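Local coordinates for CCHC-type domain-containing protein (Trypanosoma brucei brucei, PDB 7C47) that is probably a 3'-5' RNA exonuclease of the RNase D type that binds nucleotides, manganese and zinc, at residues R97-D102 / H194-S199; F101-D106 / V121-V126. All coordinates share one frame; numbering follows the deposited sequence.

Interaction 1. Residues R97-D102 / H194-S199. With C5P (cytidine-5'-monophosphate), chain D.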
ATOM      1  N   ARG A  97       5.000  -5.199  13.337  1.00 28.39           N
ATOM      2  CA  ARG A  97       4.468  -4.205  12.410  1.00 27.79           C
ATOM      3  C   ARG A  97       3.378  -4.817  11.525  1.00 27.21           C
ATOM      4  O   ARG A  97       3.589  -5.878  10.936  1.00 26.59           O
ATOM      5  CB  ARG A  97       5.589  -3.635  11.540  1.00 28.24           C
ATOM      6  CG  ARG A  97       5.138  -2.563  10.562  1.00 28.66           C
ATOM      7  CD  ARG A  97       6.283  -2.031   9.723  1.00 29.14           C
ATOM      8  NE  ARG A  97       7.279  -1.325  10.531  1.00 29.79           N
ATOM      9  CZ  ARG A  97       8.581  -1.616  10.615  1.00 30.08           C
ATOM     10  NH1 ARG A  97       9.131  -2.621   9.932  1.00 30.27           N
ATOM     11  NH2 ARG A  97       9.357  -0.872  11.400  1.00 30.54           N
ATOM     12  N   LYS A  98       2.226  -4.148  11.436  1.00 26.00           N
ATOM     13  CA  LYS A  98       1.130  -4.578  10.560  1.00 25.21           C
ATOM     14  C   LYS A  98       1.125  -3.702   9.319  1.00 24.38           C
ATOM     15  O   LYS A  98       0.879  -2.502   9.417  1.00 24.92           O
ATOM     16  CB  LYS A  98      -0.236  -4.488  11.253  1.00 25.44           C
ATOM     17  CG  LYS A  98      -0.258  -4.863  12.721  1.00 25.42           C
ATOM     18  CD  LYS A  98       0.358  -6.220  12.998  1.00 25.36           C
ATOM     19  CE  LYS A  98       0.216  -6.604  14.460  1.00 25.35           C
ATOM     20  NZ  LYS A  98       0.505  -5.524  15.446  1.00 24.46           N
ATOM     21  N   LEU A  99       1.379  -4.299   8.159  1.00 23.40           N
ATOM     22  CA  LEU A  99       1.473  -3.558   6.907  1.00 23.14           C
ATOM     23  C   LEU A  99       0.133  -3.570   6.178  1.00 22.63           C
ATOM     24  O   LEU A  99      -0.479  -4.627   6.032  1.00 21.98           O
ATOM     25  CB  LEU A  99       2.555  -4.152   6.007  1.00 23.41           C
ATOM     26  CG  LEU A  99       3.958  -4.295   6.608  1.00 23.78           C
ATOM     27  CD1 LEU A  99       4.738  -5.379   5.871  1.00 24.44           C
ATOM     28  CD2 LEU A  99       4.702  -2.970   6.571  1.00 23.76           C
ATOM     29  N   PHE A 100      -0.273  -2.414   5.706  1.00 22.12           N
ATOM     30  CA  PHE A 100      -1.481  -2.229   4.941  1.00 21.94           C
ATOM     31  C   PHE A 100      -1.239  -1.365   3.711  1.00 21.46           C
ATOM     32  O   PHE A 100      -0.320  -0.644   3.654  1.00 20.99           O
ATOM     33  CB  PHE A 100      -2.528  -1.470   5.749  1.00 22.29           C
ATOM     34  CG  PHE A 100      -3.178  -2.233   6.816  1.00 22.44           C
ATOM     35  CD1 PHE A 100      -2.620  -2.305   8.050  1.00 22.94           C
ATOM     36  CD2 PHE A 100      -4.397  -2.798   6.621  1.00 23.01           C
ATOM     37  CE1 PHE A 100      -3.233  -2.981   9.058  1.00 22.80           C
ATOM     38  CE2 PHE A 100      -5.021  -3.479   7.627  1.00 23.18           C
ATOM     39  CZ  PHE A 100      -4.430  -3.573   8.849  1.00 23.16           C
ATOM     40  N   PHE A 101      -2.068  -1.517   2.707  1.00 21.59           N
ATOM     41  CA  PHE A 101      -2.075  -0.633   1.572  1.00 21.55           C
ATOM     42  C   PHE A 101      -3.484  -0.026   1.598  1.00 21.47           C
ATOM     43  O   PHE A 101      -4.380  -0.627   1.097  1.00 20.72           O
ATOM     44  CB  PHE A 101      -1.809  -1.333   0.254  1.00 21.48           C
ATOM     45  CG  PHE A 101      -1.487  -0.380  -0.855  1.00 21.75           C
ATOM     46  CD1 PHE A 101      -2.473   0.175  -1.628  1.00 21.71           C
ATOM     47  CD2 PHE A 101      -0.210   0.021  -1.068  1.00 21.53           C
ATOM     48  CE1 PHE A 101      -2.167   1.073  -2.611  1.00 21.73           C
ATOM     49  CE2 PHE A 101       0.091   0.920  -2.023  1.00 21.51           C
ATOM     50  CZ  PHE A 101      -0.877   1.437  -2.813  1.00 21.68           C
ATOM     51  N   ASP A 102      -3.595   1.211   2.081  1.00 21.66           N
ATOM     52  CA  ASP A 102      -4.828   1.969   2.378  1.00 21.55           C
ATOM     53  C   ASP A 102      -5.563   1.179   3.461  1.00 21.29           C
ATOM     54  O   ASP A 102      -6.330   0.344   3.209  1.00 20.65           O
ATOM     55  CB  ASP A 102      -5.706   2.269   1.138  1.00 21.81           C
ATOM     56  CG  ASP A 102      -6.937   3.086   1.460  1.00 22.36           C
ATOM     57  OD1 ASP A 102      -7.100   3.514   2.597  1.00 21.58           O
ATOM     58  OD2 ASP A 102      -7.739   3.272   0.554  1.00 22.41           O
ATOM     59  N   HIS A 194       2.054  -8.485  -2.512  1.00 31.08           N
ATOM     60  CA  HIS A 194       2.525  -7.185  -2.996  1.00 31.47           C
ATOM     61  C   HIS A 194       2.898  -6.231  -1.851  1.00 30.05           C
ATOM     62  O   HIS A 194       3.907  -5.532  -1.935  1.00 29.29           O
ATOM     63  CB  HIS A 194       1.479  -6.533  -3.912  1.00 33.02           C
ATOM     64  CG  HIS A 194       1.212  -7.301  -5.173  1.00 35.21           C
ATOM     65  ND1 HIS A 194      -0.062  -7.549  -5.640  1.00 36.90           N
ATOM     66  CD2 HIS A 194       2.056  -7.883  -6.060  1.00 35.90           C
ATOM     67  CE1 HIS A 194       0.010  -8.240  -6.765  1.00 36.74           C
ATOM     68  NE2 HIS A 194       1.284  -8.457  -7.041  1.00 36.60           N
ATOM     69  N   ILE A 195       2.096  -6.227  -0.783  1.00 28.64           N
ATOM     70  CA  ILE A 195       2.344  -5.373   0.388  1.00 27.58           C
ATOM     71  C   ILE A 195       3.672  -5.721   1.070  1.00 27.38           C
ATOM     72  O   ILE A 195       4.470  -4.824   1.350  1.00 26.22           O
ATOM     73  CB  ILE A 195       1.177  -5.439   1.414  1.00 26.95           C
ATOM     74  CG1 ILE A 195      -0.077  -4.769   0.843  1.00 26.51           C
ATOM     75  CG2 ILE A 195       1.553  -4.767   2.736  1.00 26.94           C
ATOM     76  CD1 ILE A 195      -1.373  -5.211   1.493  1.00 26.65           C
ATOM     77  N   LEU A 196       3.900  -7.006   1.338  1.00 27.31           N
ATOM     78  CA  LEU A 196       5.145  -7.451   1.983  1.00 28.16           C
ATOM     79  C   LEU A 196       6.365  -7.177   1.102  1.00 29.67           C
ATOM     80  O   LEU A 196       7.433  -6.811   1.607  1.00 28.60           O
ATOM     81  CB  LEU A 196       5.084  -8.944   2.345  1.00 27.84           C
ATOM     82  CG  LEU A 196       6.226  -9.489   3.215  1.00 27.92           C
ATOM     83  CD1 LEU A 196       6.231  -8.849   4.598  1.00 28.17           C
ATOM     84  CD2 LEU A 196       6.138 -11.003   3.340  1.00 28.36           C
ATOM     85  N   LEU A 197       6.193  -7.353  -0.208  1.00 31.39           N
ATOM     86  CA  LEU A 197       7.237  -7.047  -1.183  1.00 33.48           C
ATOM     87  C   LEU A 197       7.593  -5.555  -1.157  1.00 33.79           C
ATOM     88  O   LEU A 197       8.772  -5.201  -1.130  1.00 33.43           O
ATOM     89  CB  LEU A 197       6.796  -7.489  -2.591  1.00 34.71           C
ATOM     90  CG  LEU A 197       7.748  -7.368  -3.798  1.00 36.57           C
ATOM     91  CD1 LEU A 197       7.667  -6.010  -4.491  1.00 37.02           C
ATOM     92  CD2 LEU A 197       9.191  -7.693  -3.423  1.00 37.57           C
ATOM     93  N   LEU A 198       6.574  -4.693  -1.151  1.00 34.00           N
ATOM     94  CA  LEU A 198       6.790  -3.243  -1.041  1.00 34.30           C
ATOM     95  C   LEU A 198       7.544  -2.835   0.220  1.00 33.45           C
ATOM     96  O   LEU A 198       8.373  -1.930   0.165  1.00 33.17           O
ATOM     97  CB  LEU A 198       5.471  -2.462  -1.115  1.00 35.88           C
ATOM     98  CG  LEU A 198       4.995  -2.066  -2.511  1.00 37.52           C
ATOM     99  CD1 LEU A 198       3.543  -1.620  -2.462  1.00 38.45           C
ATOM    100  CD2 LEU A 198       5.867  -0.957  -3.086  1.00 38.32           C
ATOM    101  N   SER A 199       7.271  -3.495   1.345  1.00 32.86           N
ATOM    102  CA  SER A 199       7.929  -3.137   2.608  1.00 32.78           C
ATOM    103  C   SER A 199       9.454  -3.298   2.547  1.00 33.80           C
ATOM    104  O   SER A 199      10.174  -2.513   3.163  1.00 33.38           O
ATOM    105  CB  SER A 199       7.339  -3.905   3.798  1.00 32.12           C
ATOM    106  OG  SER A 199       7.741  -5.257   3.807  1.00 32.72           O
TER
HETATM  107  O3P C5P D 403      -6.593   5.385  -9.221  1.00 54.37           O
HETATM  108  P   C5P D 403      -7.147   6.536  -8.460  1.00 55.29           P
HETATM  109  O1P C5P D 403      -8.547   6.761  -8.898  1.00 55.32           O
HETATM  110  O2P C5P D 403      -6.168   7.654  -8.539  1.00 56.14           O
HETATM  111  O5' C5P D 403      -7.200   5.993  -6.962  1.00 54.26           O
HETATM  112  C5' C5P D 403      -6.049   6.080  -6.104  1.00 51.69           C
HETATM  113  C4' C5P D 403      -6.333   5.476  -4.747  1.00 50.68           C
HETATM  114  O4' C5P D 403      -7.199   6.365  -3.992  1.00 49.72           O
HETATM  115  C3' C5P D 403      -7.034   4.125  -4.730  1.00 49.92           C
HETATM  116  O3' C5P D 403      -6.104   3.055  -4.844  1.00 49.35           O
HETATM  117  C2' C5P D 403      -7.722   4.124  -3.368  1.00 50.08           C
HETATM  118  O2' C5P D 403      -6.916   3.663  -2.300  1.00 48.91           O
HETATM  119  C1' C5P D 403      -8.093   5.602  -3.200  1.00 49.94           C
HETATM  120  N1  C5P D 403      -9.478   5.918  -3.603  1.00 50.99           N
HETATM  121  C2  C5P D 403     -10.529   5.508  -2.772  1.00 50.85           C
HETATM  122  N3  C5P D 403     -11.805   5.788  -3.132  1.00 51.86           N
HETATM  123  C4  C5P D 403     -12.049   6.445  -4.269  1.00 51.99           C
HETATM  124  C5  C5P D 403     -10.998   6.878  -5.131  1.00 51.52           C
HETATM  125  C6  C5P D 403      -9.740   6.593  -4.765  1.00 51.43           C
HETATM  126  O2  C5P D 403     -10.264   4.896  -1.726  1.00 49.94           O
HETATM  127  N4  C5P D 403     -13.321   6.705  -4.581  1.00 51.90           N
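L99 and I195 meet through CB of the leucine and the CG2 methyl of the isoleucine, 3.5 Å apart. This is tighter than usual van der Waals contact between carbons. The I195 side chain is branched, and its two arms serve different partners. CG2 lies against L99. CG1 turns to F101 and stands 3.9 Å from its CB. Further out, L99 reaches along the helix with its CD1 methyl. It touches S199 CB at 3.6 Å and the CD1 methyl of L196 at 4.0 Å. With CG anti to the backbone N (chi1 -166°), the F101 ring is carried on toward L198, and its CE2 lies a loose 4.3 Å from L198 CD1.

S199 sits among these apolar groups, but its hydroxyl is satisfied within its own helix. OG donates to L196 O over 2.7 Å, one turn back.

The contact lays helix 182-202 across strand 97-100 of the central mixed sheet. The two short axes cross at 114° and come within 8.4 Å. Neighbours close the core: A39 of strand 37-44 touches I195, and M144 of helix 144-152 touches F101, I195 and L198. Helix 182-202 also carries H194, a zinc ligand, and D191, a manganese ligand. At the end of 97-102, D102 OD2 accepts a hydrogen bond from O2' of the bound CMP.

No hydrogen bond or salt bridge joins 97-102 to 194-199. The contact between them is almost wholly apolar, and the link to the nucleotide comes from D102 alone of these residues.

Interaction 2. Residues F101-D106 / V121-V126; sequences FDCRRD and VLDLQV. With C5P (cytidine-5'-monophosphate), chain D.
D123 receives two successive backbone N-H groups of the opposing segment on its carboxylate. D102 N donates to OD1 over 3.0 Å, on the syn side but tilted out of the carboxylate plane. C103 N donates to OD2 over 2.9 Å, from above that plane. With CG anti to the backbone N (chi1 -170°), D123 presents its carboxylate to the 102-103 backbone. It is also the N-cap of helix 124-136, with weak capping bonds from Q125 N and V126 N to OD1.

Q125 is extended. Its CB lies over the centre of the F101 ring, a CH-pi contact 3.7 Å from the centroid. Its amide runs beside the D102 carboxylate, the planes 30° apart, with OE1 3.0 Å from D102 CB. OE1 is bonded to R141 NH1. NE2 donates to O2' of the CMP over 2.8 Å and also bonds S142 O.

These segments belong to a beta-alpha-beta unit: strand 97-100, helix 104-114, strand 121-123. The contact joins the N-terminal ends of helices 104-114 and 124-136.

R104, bent at chi3 (-66°), comes back to grip D102 side-on in a salt bridge. NE bonds OD1 at 2.8 Å, and NH2 bonds OD2 at 2.9 Å, nearly straight. The paired hydrogen bonds limit rotation of the carboxylate. R104 NH2 also lies 3.2 Å from O2 of the cytosine base.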
ATOM      1  N   PHE A 101      -2.068  -1.517   2.707  1.00 21.59           N
ATOM      2  CA  PHE A 101      -2.075  -0.633   1.572  1.00 21.55           C
ATOM      3  C   PHE A 101      -3.484  -0.026   1.598  1.00 21.47           C
ATOM      4  O   PHE A 101      -4.380  -0.627   1.097  1.00 20.72           O
ATOM      5  CB  PHE A 101      -1.809  -1.333   0.254  1.00 21.48           C
ATOM      6  CG  PHE A 101      -1.487  -0.380  -0.855  1.00 21.75           C
ATOM      7  CD1 PHE A 101      -2.473   0.175  -1.628  1.00 21.71           C
ATOM      8  CD2 PHE A 101      -0.210   0.021  -1.068  1.00 21.53           C
ATOM      9  CE1 PHE A 101      -2.167   1.073  -2.611  1.00 21.73           C
ATOM     10  CE2 PHE A 101       0.091   0.920  -2.023  1.00 21.51           C
ATOM     11  CZ  PHE A 101      -0.877   1.437  -2.813  1.00 21.68           C
ATOM     12  N   ASP A 102      -3.595   1.211   2.081  1.00 21.66           N
ATOM     13  CA  ASP A 102      -4.828   1.969   2.378  1.00 21.55           C
ATOM     14  C   ASP A 102      -5.563   1.179   3.461  1.00 21.29           C
ATOM     15  O   ASP A 102      -6.330   0.344   3.209  1.00 20.65           O
ATOM     16  CB  ASP A 102      -5.706   2.269   1.138  1.00 21.81           C
ATOM     17  CG  ASP A 102      -6.937   3.086   1.460  1.00 22.36           C
ATOM     18  OD1 ASP A 102      -7.100   3.514   2.597  1.00 21.58           O
ATOM     19  OD2 ASP A 102      -7.739   3.272   0.554  1.00 22.41           O
ATOM     20  N   CYS A 103      -5.369   1.576   4.687  1.00 21.76           N
ATOM     21  CA  CYS A 103      -5.920   0.887   5.819  1.00 22.08           C
ATOM     22  C   CYS A 103      -7.263   1.400   6.338  1.00 22.28           C
ATOM     23  O   CYS A 103      -7.833   0.795   7.190  1.00 22.69           O
ATOM     24  CB  CYS A 103      -4.927   1.007   6.961  1.00 21.87           C
ATOM     25  SG  CYS A 103      -4.909   2.634   7.731  1.00 22.03           S
ATOM     26  N   ARG A 104      -7.751   2.471   5.747  1.00 21.82           N
ATOM     27  CA  ARG A 104      -8.890   3.218   6.318  1.00 21.93           C
ATOM     28  C   ARG A 104     -10.124   2.339   6.547  1.00 22.25           C
ATOM     29  O   ARG A 104     -10.592   2.199   7.673  1.00 20.96           O
ATOM     30  CB  ARG A 104      -9.261   4.427   5.443  1.00 21.49           C
ATOM     31  CG  ARG A 104      -8.211   5.526   5.408  1.00 21.26           C
ATOM     32  CD  ARG A 104      -8.494   6.564   4.331  1.00 21.16           C
ATOM     33  NE  ARG A 104      -8.394   6.022   2.975  1.00 20.97           N
ATOM     34  CZ  ARG A 104      -8.598   6.715   1.847  1.00 21.29           C
ATOM     35  NH1 ARG A 104      -8.909   8.017   1.870  1.00 21.18           N
ATOM     36  NH2 ARG A 104      -8.480   6.105   0.672  1.00 21.36           N
ATOM     37  N   ARG A 105     -10.620   1.745   5.466  1.00 23.66           N
ATOM     38  CA  ARG A 105     -11.796   0.867   5.509  1.00 25.13           C
ATOM     39  C   ARG A 105     -11.553  -0.421   6.292  1.00 24.83           C
ATOM     40  O   ARG A 105     -12.446  -0.883   7.004  1.00 24.93           O
ATOM     41  CB  ARG A 105     -12.265   0.508   4.083  1.00 26.80           C
ATOM     42  CG  ARG A 105     -13.512   1.233   3.603  1.00 28.30           C
ATOM     43  CD  ARG A 105     -13.412   2.748   3.693  1.00 29.52           C
ATOM     44  NE  ARG A 105     -14.333   3.346   4.669  1.00 30.89           N
ATOM     45  CZ  ARG A 105     -14.374   4.647   4.959  1.00 32.67           C
ATOM     46  NH1 ARG A 105     -15.258   5.107   5.845  1.00 32.98           N
ATOM     47  NH2 ARG A 105     -13.525   5.501   4.371  1.00 33.79           N
ATOM     48  N   ASP A 106     -10.368  -1.005   6.132  1.00 24.38           N
ATOM     49  CA  ASP A 106     -10.001  -2.241   6.839  1.00 24.54           C
ATOM     50  C   ASP A 106      -9.995  -2.039   8.347  1.00 23.95           C
ATOM     51  O   ASP A 106     -10.460  -2.896   9.091  1.00 23.58           O
ATOM     52  CB  ASP A 106      -8.610  -2.730   6.426  1.00 25.18           C
ATOM     53  CG  ASP A 106      -8.548  -3.200   4.993  1.00 26.15           C
ATOM     54  OD1 ASP A 106      -9.604  -3.529   4.410  1.00 26.45           O
ATOM     55  OD2 ASP A 106      -7.419  -3.249   4.456  1.00 27.41           O
ATOM     56  N   VAL A 121       0.761  -0.164  13.189  1.00 23.71           N
ATOM     57  CA  VAL A 121       0.312  -0.178  11.801  1.00 23.14           C
ATOM     58  C   VAL A 121       1.241   0.691  10.950  1.00 23.01           C
ATOM     59  O   VAL A 121       1.708   1.736  11.404  1.00 22.35           O
ATOM     60  CB  VAL A 121      -1.155   0.310  11.680  1.00 23.34           C
ATOM     61  CG1 VAL A 121      -1.667   0.184  10.253  1.00 23.42           C
ATOM     62  CG2 VAL A 121      -2.061  -0.493  12.600  1.00 23.00           C
ATOM     63  N   LEU A 122       1.529   0.229   9.732  1.00 23.14           N
ATOM     64  CA  LEU A 122       2.210   1.036   8.717  1.00 23.00           C
ATOM     65  C   LEU A 122       1.464   0.919   7.393  1.00 22.26           C
ATOM     66  O   LEU A 122       1.300  -0.183   6.874  1.00 22.42           O
ATOM     67  CB  LEU A 122       3.664   0.593   8.536  1.00 23.53           C
ATOM     68  CG  LEU A 122       4.505   1.447   7.575  1.00 24.03           C
ATOM     69  CD1 LEU A 122       4.617   2.885   8.066  1.00 24.52           C
ATOM     70  CD2 LEU A 122       5.884   0.845   7.380  1.00 24.60           C
ATOM     71  N   ASP A 123       1.027   2.059   6.856  1.00 21.29           N
ATOM     72  CA  ASP A 123       0.226   2.118   5.639  1.00 20.51           C
ATOM     73  C   ASP A 123       1.136   2.516   4.469  1.00 20.27           C
ATOM     74  O   ASP A 123       1.555   3.676   4.358  1.00 19.04           O
ATOM     75  CB  ASP A 123      -0.908   3.129   5.827  1.00 20.52           C
ATOM     76  CG  ASP A 123      -1.944   3.090   4.712  1.00 20.52           C
ATOM     77  OD1 ASP A 123      -1.599   2.835   3.539  1.00 20.67           O
ATOM     78  OD2 ASP A 123      -3.130   3.328   5.019  1.00 20.75           O
ATOM     79  N   LEU A 124       1.422   1.553   3.594  1.00 19.79           N
ATOM     80  CA  LEU A 124       2.376   1.759   2.504  1.00 19.94           C
ATOM     81  C   LEU A 124       1.870   2.689   1.408  1.00 19.85           C
ATOM     82  O   LEU A 124       2.674   3.297   0.714  1.00 19.85           O
ATOM     83  CB  LEU A 124       2.822   0.418   1.909  1.00 20.12           C
ATOM     84  CG  LEU A 124       3.497  -0.548   2.897  1.00 20.14           C
ATOM     85  CD1 LEU A 124       3.889  -1.830   2.189  1.00 20.36           C
ATOM     86  CD2 LEU A 124       4.709   0.075   3.578  1.00 20.14           C
ATOM     87  N   GLN A 125       0.554   2.804   1.245  1.00 20.33           N
ATOM     88  CA  GLN A 125      -0.004   3.799   0.334  1.00 20.75           C
ATOM     89  C   GLN A 125       0.334   5.196   0.846  1.00 20.81           C
ATOM     90  O   GLN A 125       0.799   6.040   0.085  1.00 20.78           O
ATOM     91  CB  GLN A 125      -1.518   3.654   0.193  1.00 21.01           C
ATOM     92  CG  GLN A 125      -2.092   4.506  -0.928  1.00 21.36           C
ATOM     93  CD  GLN A 125      -3.605   4.473  -0.986  1.00 21.63           C
ATOM     94  OE1 GLN A 125      -4.281   4.671   0.020  1.00 21.97           O
ATOM     95  NE2 GLN A 125      -4.146   4.242  -2.173  1.00 21.92           N
ATOM     96  N   VAL A 126       0.103   5.415   2.141  1.00 20.76           N
ATOM     97  CA  VAL A 126       0.411   6.687   2.806  1.00 20.75           C
ATOM     98  C   VAL A 126       1.915   6.974   2.765  1.00 20.78           C
ATOM     99  O   VAL A 126       2.319   8.117   2.548  1.00 20.78           O
ATOM    100  CB  VAL A 126      -0.123   6.706   4.264  1.00 20.83           C
ATOM    101  CG1 VAL A 126       0.388   7.911   5.044  1.00 20.79           C
ATOM    102  CG2 VAL A 126      -1.653   6.684   4.268  1.00 21.29           C
TER
HETATM  103  O3P C5P D 403      -6.593   5.385  -9.221  1.00 54.37           O
HETATM  104  P   C5P D 403      -7.147   6.536  -8.460  1.00 55.29           P
HETATM  105  O1P C5P D 403      -8.547   6.761  -8.898  1.00 55.32           O
HETATM  106  O2P C5P D 403      -6.168   7.654  -8.539  1.00 56.14           O
HETATM  107  O5' C5P D 403      -7.200   5.993  -6.962  1.00 54.26           O
HETATM  108  C5' C5P D 403      -6.049   6.080  -6.104  1.00 51.69           C
HETATM  109  C4' C5P D 403      -6.333   5.476  -4.747  1.00 50.68           C
HETATM  110  O4' C5P D 403      -7.199   6.365  -3.992  1.00 49.72           O
HETATM  111  C3' C5P D 403      -7.034   4.125  -4.730  1.00 49.92           C
HETATM  112  O3' C5P D 403      -6.104   3.055  -4.844  1.00 49.35           O
HETATM  113  C2' C5P D 403      -7.722   4.124  -3.368  1.00 50.08           C
HETATM  114  O2' C5P D 403      -6.916   3.663  -2.300  1.00 48.91           O
HETATM  115  C1' C5P D 403      -8.093   5.602  -3.200  1.00 49.94           C
HETATM  116  N1  C5P D 403      -9.478   5.918  -3.603  1.00 50.99           N
HETATM  117  C2  C5P D 403     -10.529   5.508  -2.772  1.00 50.85           C
HETATM  118  N3  C5P D 403     -11.805   5.788  -3.132  1.00 51.86           N
HETATM  119  C4  C5P D 403     -12.049   6.445  -4.269  1.00 51.99           C
HETATM  120  C5  C5P D 403     -10.998   6.878  -5.131  1.00 51.52           C
HETATM  121  C6  C5P D 403      -9.740   6.593  -4.765  1.00 51.43           C
HETATM  122  O2  C5P D 403     -10.264   4.896  -1.726  1.00 49.94           O
HETATM  123  N4  C5P D 403     -13.321   6.705  -4.581  1.00 51.90           N

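Interactions 1 and 2 share F101 and D102, and their centres are about 8 Å apart. Strands 97-100 and 121-123 are parallel neighbours in the sheet. A probable hydrogen bond from L122 N to K98 O, 2.8 Å, joins them. Another from L124 N to F100 O, also 2.8 Å, continues the pairing into the start of helix 124-136. L124 reaches back to the helix of interaction 1, with its CD1 3.2 Å from I195 O. F101 meets I195 with its CB, and L198 and Q125 with its ring. Both contacts touch the CMP ribose through D102, and interaction 2 adds Q125. D106 in interaction 2 and D191, next to interaction 1 in sequence, are manganese ligands, and a bound manganese lies about 6 Å from the D102 side chain.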